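HydG protein (Carboxydothermus hydrogenoformans, PDB 4RTB) matures [FeFe]-hydrogenase as a radical SAM enzyme with an iron-sulfur cluster and bound S-adenosylmethionine, and makes CO and cyanide for the hydrogenase. Local coordinates at residues K191-L196 with L232-R237; S374-V379 with D435-L440; F424-Y429 with G446-V451. All coordinates share one frame; numbering follows the deposited sequence.

Interaction 1: residues K191-L196 with L232-R237; sequences KGYERL and LNAVER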
loop_
_atom_site.group_PDB
_atom_site.type_symbol
_atom_site.label_atom_id
_atom_site.label_comp_id
_atom_site.label_asym_id
_atom_site.label_seq_id
_atom_site.Cartn_x
_atom_site.Cartn_y
_atom_site.Cartn_z
ATOM N N LYS A 191 -2.316 -19.212 16.237
ATOM C CA LYS A 191 -3.716 -19.525 16.491
ATOM C C LYS A 191 -4.599 -18.374 16.038
ATOM O O LYS A 191 -5.673 -18.585 15.471
ATOM C CB LYS A 191 -3.945 -19.818 17.977
ATOM C CG LYS A 191 -5.355 -20.283 18.317
ATOM N N GLY A 192 -4.133 -17.156 16.294
ATOM C CA GLY A 192 -4.859 -15.967 15.900
ATOM C C GLY A 192 -4.995 -15.835 14.398
ATOM O O GLY A 192 -6.054 -15.467 13.892
ATOM N N TYR A 193 -3.918 -16.137 13.682
ATOM C CA TYR A 193 -3.948 -16.098 12.227
ATOM C C TYR A 193 -4.801 -17.234 11.673
ATOM O O TYR A 193 -5.450 -17.078 10.639
ATOM C CB TYR A 193 -2.531 -16.157 11.658
ATOM C CG TYR A 193 -1.751 -14.878 11.850
ATOM C CD1 TYR A 193 -2.333 -13.644 11.594
ATOM C CD2 TYR A 193 -0.438 -14.903 12.296
ATOM C CE1 TYR A 193 -1.628 -12.470 11.768
ATOM C CE2 TYR A 193 0.276 -13.733 12.475
ATOM C CZ TYR A 193 -0.323 -12.520 12.210
ATOM O OH TYR A 193 0.384 -11.354 12.387
ATOM N N GLU A 194 -4.801 -18.373 12.361
ATOM C CA GLU A 194 -5.707 -19.460 12.007
ATOM C C GLU A 194 -7.154 -19.017 12.184
ATOM O O GLU A 194 -8.039 -19.442 11.442
ATOM C CB GLU A 194 -5.431 -20.706 12.848
ATOM C CG GLU A 194 -4.360 -21.618 12.274
ATOM N N ARG A 195 -7.390 -18.162 13.172
ATOM C CA ARG A 195 -8.723 -17.622 13.405
ATOM C C ARG A 195 -9.079 -16.623 12.312
ATOM O O ARG A 195 -10.228 -16.555 11.875
ATOM C CB ARG A 195 -8.814 -16.962 14.788
ATOM C CG ARG A 195 -8.831 -17.946 15.955
ATOM C CD ARG A 195 -8.872 -17.235 17.305
ATOM N NE ARG A 195 -10.132 -16.530 17.530
ATOM C CZ ARG A 195 -10.380 -15.761 18.586
ATOM N NH1 ARG A 195 -11.556 -15.157 18.710
ATOM N NH2 ARG A 195 -9.453 -15.591 19.520
ATOM N N LEU A 196 -8.085 -15.862 11.866
ATOM C CA LEU A 196 -8.311 -14.813 10.878
ATOM C C LEU A 196 -8.570 -15.391 9.488
ATOM O O LEU A 196 -9.411 -14.881 8.749
ATOM C CB LEU A 196 -7.120 -13.854 10.833
ATOM C CG LEU A 196 -7.416 -12.489 10.207
ATOM C CD1 LEU A 196 -8.496 -11.770 11.001
ATOM C CD2 LEU A 196 -6.156 -11.640 10.117
ATOM N N LEU A 232 8.513 -8.615 13.170
ATOM C CA LEU A 232 9.217 -8.942 11.939
ATOM C C LEU A 232 8.736 -10.242 11.299
ATOM O O LEU A 232 8.421 -10.267 10.106
ATOM C CB LEU A 232 10.719 -9.022 12.191
ATOM C CG LEU A 232 11.506 -9.166 10.890
ATOM C CD1 LEU A 232 11.124 -8.065 9.910
ATOM C CD2 LEU A 232 12.981 -9.137 11.165
ATOM N N ASN A 233 8.688 -11.324 12.074
ATOM C CA ASN A 233 8.228 -12.596 11.522
ATOM C C ASN A 233 6.741 -12.843 11.768
ATOM O O ASN A 233 6.302 -13.988 11.870
ATOM C CB ASN A 233 9.051 -13.770 12.072
ATOM C CG ASN A 233 9.418 -13.606 13.530
ATOM O OD1 ASN A 233 8.549 -13.522 14.395
ATOM N ND2 ASN A 233 10.716 -13.586 13.812
ATOM N N ALA A 234 5.971 -11.761 11.845
ATOM C CA ALA A 234 4.521 -11.857 11.975
ATOM C C ALA A 234 3.905 -12.377 10.684
ATOM O O ALA A 234 2.996 -13.215 10.703
ATOM C CB ALA A 234 3.925 -10.505 12.338
ATOM N N VAL A 235 4.406 -11.869 9.563
ATOM C CA VAL A 235 3.931 -12.288 8.254
ATOM C C VAL A 235 4.267 -13.753 7.997
ATOM O O VAL A 235 3.520 -14.448 7.317
ATOM C CB VAL A 235 4.522 -11.416 7.129
ATOM C CG1 VAL A 235 3.462 -10.476 6.581
ATOM C CG2 VAL A 235 5.725 -10.631 7.643
ATOM N N GLU A 236 5.388 -14.220 8.543
ATOM C CA GLU A 236 5.741 -15.634 8.462
ATOM C C GLU A 236 4.665 -16.490 9.109
ATOM O O GLU A 236 4.190 -17.465 8.524
ATOM C CB GLU A 236 7.084 -15.895 9.135
ATOM C CG GLU A 236 8.199 -16.232 8.174
ATOM C CD GLU A 236 9.500 -15.572 8.565
ATOM O OE1 GLU A 236 10.332 -16.232 9.222
ATOM O OE2 GLU A 236 9.681 -14.386 8.218
ATOM N N ARG A 237 4.285 -16.114 10.325
ATOM C CA ARG A 237 3.226 -16.807 11.037
ATOM C C ARG A 237 1.914 -16.724 10.269
ATOM O O ARG A 237 1.155 -17.692 10.225
ATOM C CB ARG A 237 3.065 -16.233 12.445
ATOM C CG ARG A 237 4.164 -16.673 13.395
ATOM C CD ARG A 237 4.022 -16.035 14.761
ATOM N NE ARG A 237 4.843 -14.837 14.896
ATOM C CZ ARG A 237 4.356 -13.614 15.072
ATOM N NH1 ARG A 237 3.047 -13.423 15.140
ATOM N NH2 ARG A 237 5.180 -12.582 15.189
#

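Interaction 2: residues S374-V379 with D435-L440; sequences SLAEIV and DKHPEL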
loop_
_atom_site.group_PDB
_atom_site.type_symbol
_atom_site.label_atom_id
_atom_site.label_comp_id
_atom_site.label_asym_id
_atom_site.label_seq_id
_atom_site.Cartn_x
_atom_site.Cartn_y
_atom_site.Cartn_z
ATOM N N SER A 374 -13.537 14.110 -2.789
ATOM C CA SER A 374 -14.563 13.189 -3.278
ATOM C C SER A 374 -14.036 12.192 -4.300
ATOM O O SER A 374 -13.207 12.534 -5.137
ATOM C CB SER A 374 -15.727 13.967 -3.890
ATOM O OG SER A 374 -16.635 13.088 -4.528
ATOM N N LEU A 375 -14.548 10.965 -4.237
ATOM C CA LEU A 375 -14.103 9.886 -5.117
ATOM C C LEU A 375 -14.308 10.216 -6.595
ATOM O O LEU A 375 -13.416 9.986 -7.416
ATOM C CB LEU A 375 -14.831 8.585 -4.770
ATOM C CG LEU A 375 -14.526 7.370 -5.651
ATOM C CD1 LEU A 375 -13.059 6.979 -5.551
ATOM C CD2 LEU A 375 -15.422 6.194 -5.283
ATOM N N ALA A 376 -15.478 10.759 -6.925
ATOM C CA ALA A 376 -15.798 11.119 -8.305
ATOM C C ALA A 376 -14.787 12.109 -8.880
ATOM O O ALA A 376 -14.382 11.991 -10.037
ATOM C CB ALA A 376 -17.203 11.692 -8.389
ATOM N N GLU A 377 -14.382 13.079 -8.065
ATOM C CA GLU A 377 -13.389 14.065 -8.476
ATOM C C GLU A 377 -12.067 13.412 -8.865
ATOM O O GLU A 377 -11.551 13.643 -9.960
ATOM C CB GLU A 377 -13.155 15.088 -7.361
ATOM C CG GLU A 377 -14.041 16.321 -7.461
ATOM C CD GLU A 377 -14.079 17.127 -6.175
ATOM O OE1 GLU A 377 -13.021 17.272 -5.522
ATOM O OE2 GLU A 377 -15.173 17.609 -5.814
ATOM N N ILE A 378 -11.522 12.589 -7.974
ATOM C CA ILE A 378 -10.224 11.979 -8.226
ATOM C C ILE A 378 -10.314 10.954 -9.352
ATOM O O ILE A 378 -9.316 10.672 -10.011
ATOM C CB ILE A 378 -9.641 11.316 -6.950
ATOM C CG1 ILE A 378 -9.868 9.803 -6.947
ATOM C CG2 ILE A 378 -10.200 11.965 -5.694
ATOM C CD1 ILE A 378 -8.594 9.002 -7.096
ATOM N N VAL A 379 -11.504 10.402 -9.579
ATOM C CA VAL A 379 -11.703 9.492 -10.703
ATOM C C VAL A 379 -11.660 10.286 -12.001
ATOM O O VAL A 379 -11.078 9.846 -12.992
ATOM C CB VAL A 379 -13.038 8.725 -10.598
ATOM C CG1 VAL A 379 -13.400 8.082 -11.927
ATOM C CG2 VAL A 379 -12.956 7.675 -9.505
ATOM N N ASP A 435 -26.382 8.325 -12.424
ATOM C CA ASP A 435 -27.352 9.323 -11.989
ATOM C C ASP A 435 -26.712 10.378 -11.095
ATOM O O ASP A 435 -27.119 11.538 -11.105
ATOM C CB ASP A 435 -28.518 8.654 -11.259
ATOM C CG ASP A 435 -29.423 7.874 -12.196
ATOM O OD1 ASP A 435 -29.215 6.651 -12.348
ATOM O OD2 ASP A 435 -30.340 8.486 -12.782
ATOM N N LYS A 436 -25.709 9.970 -10.324
ATOM C CA LYS A 436 -24.998 10.890 -9.443
ATOM C C LYS A 436 -24.297 11.986 -10.245
ATOM O O LYS A 436 -24.443 13.170 -9.947
ATOM C CB LYS A 436 -23.986 10.132 -8.581
ATOM N N HIS A 437 -23.533 11.582 -11.256
ATOM C CA HIS A 437 -22.890 12.523 -12.170
ATOM C C HIS A 437 -22.954 11.991 -13.591
ATOM O O HIS A 437 -22.191 11.099 -13.961
ATOM C CB HIS A 437 -21.433 12.773 -11.783
ATOM C CG HIS A 437 -21.141 12.534 -10.337
ATOM N ND1 HIS A 437 -21.030 11.263 -9.807
ATOM C CD2 HIS A 437 -20.936 13.390 -9.311
ATOM C CE1 HIS A 437 -20.770 11.356 -8.512
ATOM N NE2 HIS A 437 -20.708 12.631 -8.189
ATOM N N PRO A 438 -23.872 12.537 -14.394
ATOM C CA PRO A 438 -24.074 12.099 -15.778
ATOM C C PRO A 438 -22.878 12.410 -16.683
ATOM O O PRO A 438 -22.477 11.564 -17.491
ATOM C CB PRO A 438 -25.316 12.888 -16.213
ATOM C CG PRO A 438 -25.996 13.271 -14.926
ATOM C CD PRO A 438 -24.874 13.531 -13.978
ATOM N N GLU A 439 -22.314 13.608 -16.547
ATOM C CA GLU A 439 -21.200 14.019 -17.395
ATOM C C GLU A 439 -20.002 13.107 -17.175
ATOM O O GLU A 439 -19.269 12.778 -18.112
ATOM C CB GLU A 439 -20.819 15.475 -17.124
ATOM N N LEU A 440 -19.817 12.694 -15.927
ATOM C CA LEU A 440 -18.759 11.758 -15.583
ATOM C C LEU A 440 -19.020 10.399 -16.228
ATOM O O LEU A 440 -18.086 9.708 -16.630
ATOM C CB LEU A 440 -18.643 11.620 -14.065
ATOM C CG LEU A 440 -17.416 10.868 -13.550
ATOM C CD1 LEU A 440 -16.147 11.520 -14.065
ATOM C CD2 LEU A 440 -17.417 10.830 -12.033
#

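Interaction 3: residues F424-Y429 with G446-V451; sequences FSFVEY and GYLLQV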
loop_
_atom_site.group_PDB
_atom_site.type_symbol
_atom_site.label_atom_id
_atom_site.label_comp_id
_atom_site.label_asym_id
_atom_site.label_seq_id
_atom_site.Cartn_x
_atom_site.Cartn_y
_atom_site.Cartn_z
ATOM N N PHE A 424 -14.121 -3.885 -16.646
ATOM C CA PHE A 424 -15.496 -4.112 -16.225
ATOM C C PHE A 424 -15.774 -3.641 -14.806
ATOM O O PHE A 424 -16.908 -3.281 -14.492
ATOM C CB PHE A 424 -15.857 -5.586 -16.378
ATOM C CG PHE A 424 -16.170 -5.967 -17.788
ATOM C CD1 PHE A 424 -17.351 -5.549 -18.378
ATOM C CD2 PHE A 424 -15.277 -6.712 -18.540
ATOM C CE1 PHE A 424 -17.645 -5.882 -19.682
ATOM C CE2 PHE A 424 -15.565 -7.048 -19.847
ATOM C CZ PHE A 424 -16.751 -6.630 -20.419
ATOM N N SER A 425 -14.757 -3.631 -13.952
ATOM C CA SER A 425 -14.934 -3.055 -12.625
ATOM C C SER A 425 -15.243 -1.567 -12.778
ATOM O O SER A 425 -16.161 -1.035 -12.138
ATOM C CB SER A 425 -13.696 -3.272 -11.751
ATOM O OG SER A 425 -12.574 -2.573 -12.254
ATOM N N PHE A 426 -14.492 -0.907 -13.656
ATOM C CA PHE A 426 -14.719 0.508 -13.923
ATOM C C PHE A 426 -16.064 0.734 -14.614
ATOM O O PHE A 426 -16.726 1.748 -14.382
ATOM C CB PHE A 426 -13.584 1.083 -14.770
ATOM C CG PHE A 426 -13.673 2.568 -14.975
ATOM C CD1 PHE A 426 -13.804 3.100 -16.247
ATOM C CD2 PHE A 426 -13.636 3.432 -13.892
ATOM C CE1 PHE A 426 -13.887 4.468 -16.438
ATOM C CE2 PHE A 426 -13.720 4.800 -14.075
ATOM C CZ PHE A 426 -13.846 5.319 -15.350
ATOM N N VAL A 427 -16.465 -0.213 -15.459
ATOM C CA VAL A 427 -17.774 -0.162 -16.098
ATOM C C VAL A 427 -18.854 -0.153 -15.025
ATOM O O VAL A 427 -19.755 0.687 -15.046
ATOM C CB VAL A 427 -18.005 -1.355 -17.059
ATOM C CG1 VAL A 427 -19.462 -1.425 -17.485
ATOM C CG2 VAL A 427 -17.108 -1.252 -18.282
ATOM N N GLU A 428 -18.743 -1.078 -14.075
ATOM C CA GLU A 428 -19.702 -1.179 -12.980
ATOM C C GLU A 428 -19.739 0.097 -12.153
ATOM O O GLU A 428 -20.815 0.556 -11.750
ATOM C CB GLU A 428 -19.378 -2.369 -12.079
ATOM C CG GLU A 428 -20.327 -2.508 -10.902
ATOM C CD GLU A 428 -20.398 -3.924 -10.381
ATOM O OE1 GLU A 428 -19.632 -4.774 -10.877
ATOM O OE2 GLU A 428 -21.223 -4.187 -9.483
ATOM N N TYR A 429 -18.565 0.667 -11.900
ATOM C CA TYR A 429 -18.503 1.947 -11.207
ATOM C C TYR A 429 -19.299 3.008 -11.957
ATOM O O TYR A 429 -20.128 3.702 -11.368
ATOM C CB TYR A 429 -17.061 2.420 -11.036
ATOM C CG TYR A 429 -16.975 3.812 -10.454
ATOM C CD1 TYR A 429 -16.787 4.920 -11.271
ATOM C CD2 TYR A 429 -17.109 4.022 -9.089
ATOM C CE1 TYR A 429 -16.720 6.195 -10.742
ATOM C CE2 TYR A 429 -17.043 5.292 -8.550
ATOM C CZ TYR A 429 -16.848 6.375 -9.382
ATOM O OH TYR A 429 -16.780 7.643 -8.850
ATOM N N GLY A 446 -16.695 7.248 -22.854
ATOM C CA GLY A 446 -15.798 7.625 -23.933
ATOM C C GLY A 446 -14.387 7.106 -23.735
ATOM O O GLY A 446 -13.791 6.522 -24.650
ATOM N N TYR A 447 -13.852 7.316 -22.535
ATOM C CA TYR A 447 -12.526 6.813 -22.188
ATOM C C TYR A 447 -12.423 5.308 -22.422
ATOM O O TYR A 447 -11.492 4.834 -23.085
ATOM C CB TYR A 447 -12.190 7.136 -20.730
ATOM C CG TYR A 447 -10.877 6.545 -20.265
ATOM C CD1 TYR A 447 -10.843 5.356 -19.548
ATOM C CD2 TYR A 447 -9.672 7.171 -20.555
ATOM C CE1 TYR A 447 -9.644 4.810 -19.127
ATOM C CE2 TYR A 447 -8.468 6.633 -20.138
ATOM C CZ TYR A 447 -8.461 5.452 -19.424
ATOM O OH TYR A 447 -7.266 4.910 -19.008
ATOM N N LEU A 448 -13.385 4.564 -21.880
ATOM C CA LEU A 448 -13.408 3.115 -22.037
ATOM C C LEU A 448 -13.441 2.715 -23.504
ATOM O O LEU A 448 -12.795 1.749 -23.904
ATOM C CB LEU A 448 -14.606 2.511 -21.309
ATOM C CG LEU A 448 -14.487 2.399 -19.791
ATOM C CD1 LEU A 448 -15.786 1.878 -19.218
ATOM C CD2 LEU A 448 -13.330 1.491 -19.405
ATOM N N LEU A 449 -14.198 3.465 -24.301
ATOM C CA LEU A 449 -14.239 3.242 -25.742
ATOM C C LEU A 449 -12.851 3.401 -26.358
ATOM O O LEU A 449 -12.427 2.573 -27.168
ATOM C CB LEU A 449 -15.227 4.201 -26.409
ATOM C CG LEU A 449 -16.701 4.005 -26.052
ATOM C CD1 LEU A 449 -17.562 5.082 -26.697
ATOM C CD2 LEU A 449 -17.172 2.617 -26.458
ATOM N N GLN A 450 -12.146 4.463 -25.967
ATOM C CA GLN A 450 -10.799 4.713 -26.482
ATOM C C GLN A 450 -9.837 3.578 -26.140
ATOM O O GLN A 450 -9.119 3.070 -27.011
ATOM C CB GLN A 450 -10.249 6.033 -25.938
ATOM C CG GLN A 450 -10.900 7.268 -26.531
ATOM C CD GLN A 450 -10.698 7.369 -28.030
ATOM O OE1 GLN A 450 -11.646 7.241 -28.805
ATOM N NE2 GLN A 450 -9.458 7.603 -28.447
ATOM N N VAL A 451 -9.825 3.190 -24.869
ATOM C CA VAL A 451 -8.969 2.096 -24.428
ATOM C C VAL A 451 -9.312 0.814 -25.184
ATOM O O VAL A 451 -8.426 0.050 -25.566
ATOM C CB VAL A 451 -9.100 1.847 -22.914
ATOM C CG1 VAL A 451 -8.019 0.890 -22.439
ATOM C CG2 VAL A 451 -9.006 3.157 -22.158
#

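Interaction 1: residues K191-L196 with L232-R237
Y193 joins helix 190-197 to helix 234-240, two of the helices around the parallel sheet of the radical SAM barrel. Its ring meets A234 and R237, one turn apart on the second helix. CG of Y193 stands anti to the carbonyl carbon (chi1 -73°), which carries the ring over to helix 234-240. Y193 CE2 lies 3.3 Å from A234 O, and Y193 OH lies 3.6 Å from A234 CB. R237 C approaches the same ring obliquely, 3.6 Å from Y193 CD2. R237 CB is 3.7 Å from Y193 CE2. The R237 chain bends at chi3, and its guanidinium plane is tilted 23° from the ring plane. NH1 of R237 comes only to 3.9 Å from Y193 CE2. The cation-pi partner of R237 is W230, outside the two segments. The Y193 hydroxyl bonds to Y204 OH and takes the L188 backbone N-H. A phenylalanine here would probably keep much of the ring packing but leave the L188 N-H and the Y204 hydroxyl without this mate. The A234 side chain is about 9 Å from the bound S-adenosylmethionine. The chemistry implies an interface held by van der Waals packing, with its polar anchoring at the phenol end.

Interaction 2: residues S374-V379 with D435-L440
A376 packs between H437 and L440, and this small cluster joins the starts of two helices. A376 is in the first turn of helix 375-384, which belongs to the Biotin and Thiamin Synthesis associated domain region. H437 is at the N-cap position of helix 438-454, and L440 is in that helix's first turn. The two backbones come closest at A376 and L440, whose CA atoms are 7.9 Å apart.

A376 has the largest share of buried surface. Its methyl sits over one face of the H437 imidazole, a CH-pi contact. A376 CB is 3.9 Å from the ring centroid and 25° off the ring normal. It is offset toward the rim, with A376 CB 3.6 Å from H437 CE1. H437 NE2 is equally near, and ND1 is farther off. The methyl therefore covers the outer end of the ring.

L440 comes next. CG of L440 is anti to its own N (chi1 -169°), and the side chain extends toward helix 375-384. One branch does the touching. L440 itself is buried and also packs on I433. H437 adds the least of the three and is only partly buried.

The contact is a CH-pi touch plus apolar packing, and lies away from the cofactor sites. Y429 of helix 419-432 touches A376 as well, so this methyl meets a third element. The other side of helix 375-384 rests on the sheet, where L375 and I378 touch L98 of strand 95-105. At the L440 branch, CD2 lies 3.8 Å from A376 CB and the same distance from A376 O.

Interaction 3: residues F424-Y429 with G446-V451
L448 takes part in most of the contact between helix 419-432 and helix 438-454, meeting V427 and F426. The aliphatic part is a branch-to-branch touch: V427 CG2 lies 3.5 Å from L448 CD1. CG of L448 is anti to the carbonyl carbon (chi1 -77°), and its two methyls reach across to the facing helix. The aromatic-aliphatic part is with F426. L448 meets the edge of this ring, near its plane, and does not lie over a face. F426 CD1 is 3.6 Å from L448 CD2 and 3.7 Å from L448 CG. The aromatic pair is looser. F426 CE1 and Y447 CD1 are 4.4 Å apart, an apolar contact with no stacking.

Other elements pack against these side chains. F426 also packs on V379 and I383 of helix 375-384, and V427 on I468 of helix 459-468. The Y447 hydroxyl makes a weak hydrogen bond to the G386 carbonyl.

The axes of the two segments approach to 11.2 Å, a spacing filled by these large side chains. Their directions differ by 163°. Only a short connection separates the two helices in the chain. This is an antiparallel helical hairpin, packed through a buried apolar seam.

Interaction 1 comes first along the chain. Both its segments precede those of interactions 2 and 3. It lies in the radical SAM part, near the bound S-adenosylmethionine. Its centre is 39 Å from that of interaction 2 and 38 Å from that of interaction 3. The centre of the molecule lies between interactions 1 and 2. Interactions 2 and 3 are neighbours, with centres 13 Å apart, and their segments alternate along the chain. Both use helix 438-454. They also touch: Y429 OH of interaction 3 is 3.7 Å from A376 CA of interaction 2. Helices 375-384, 419-432 and 438-454 thus form one packed group, remote from the cofactors.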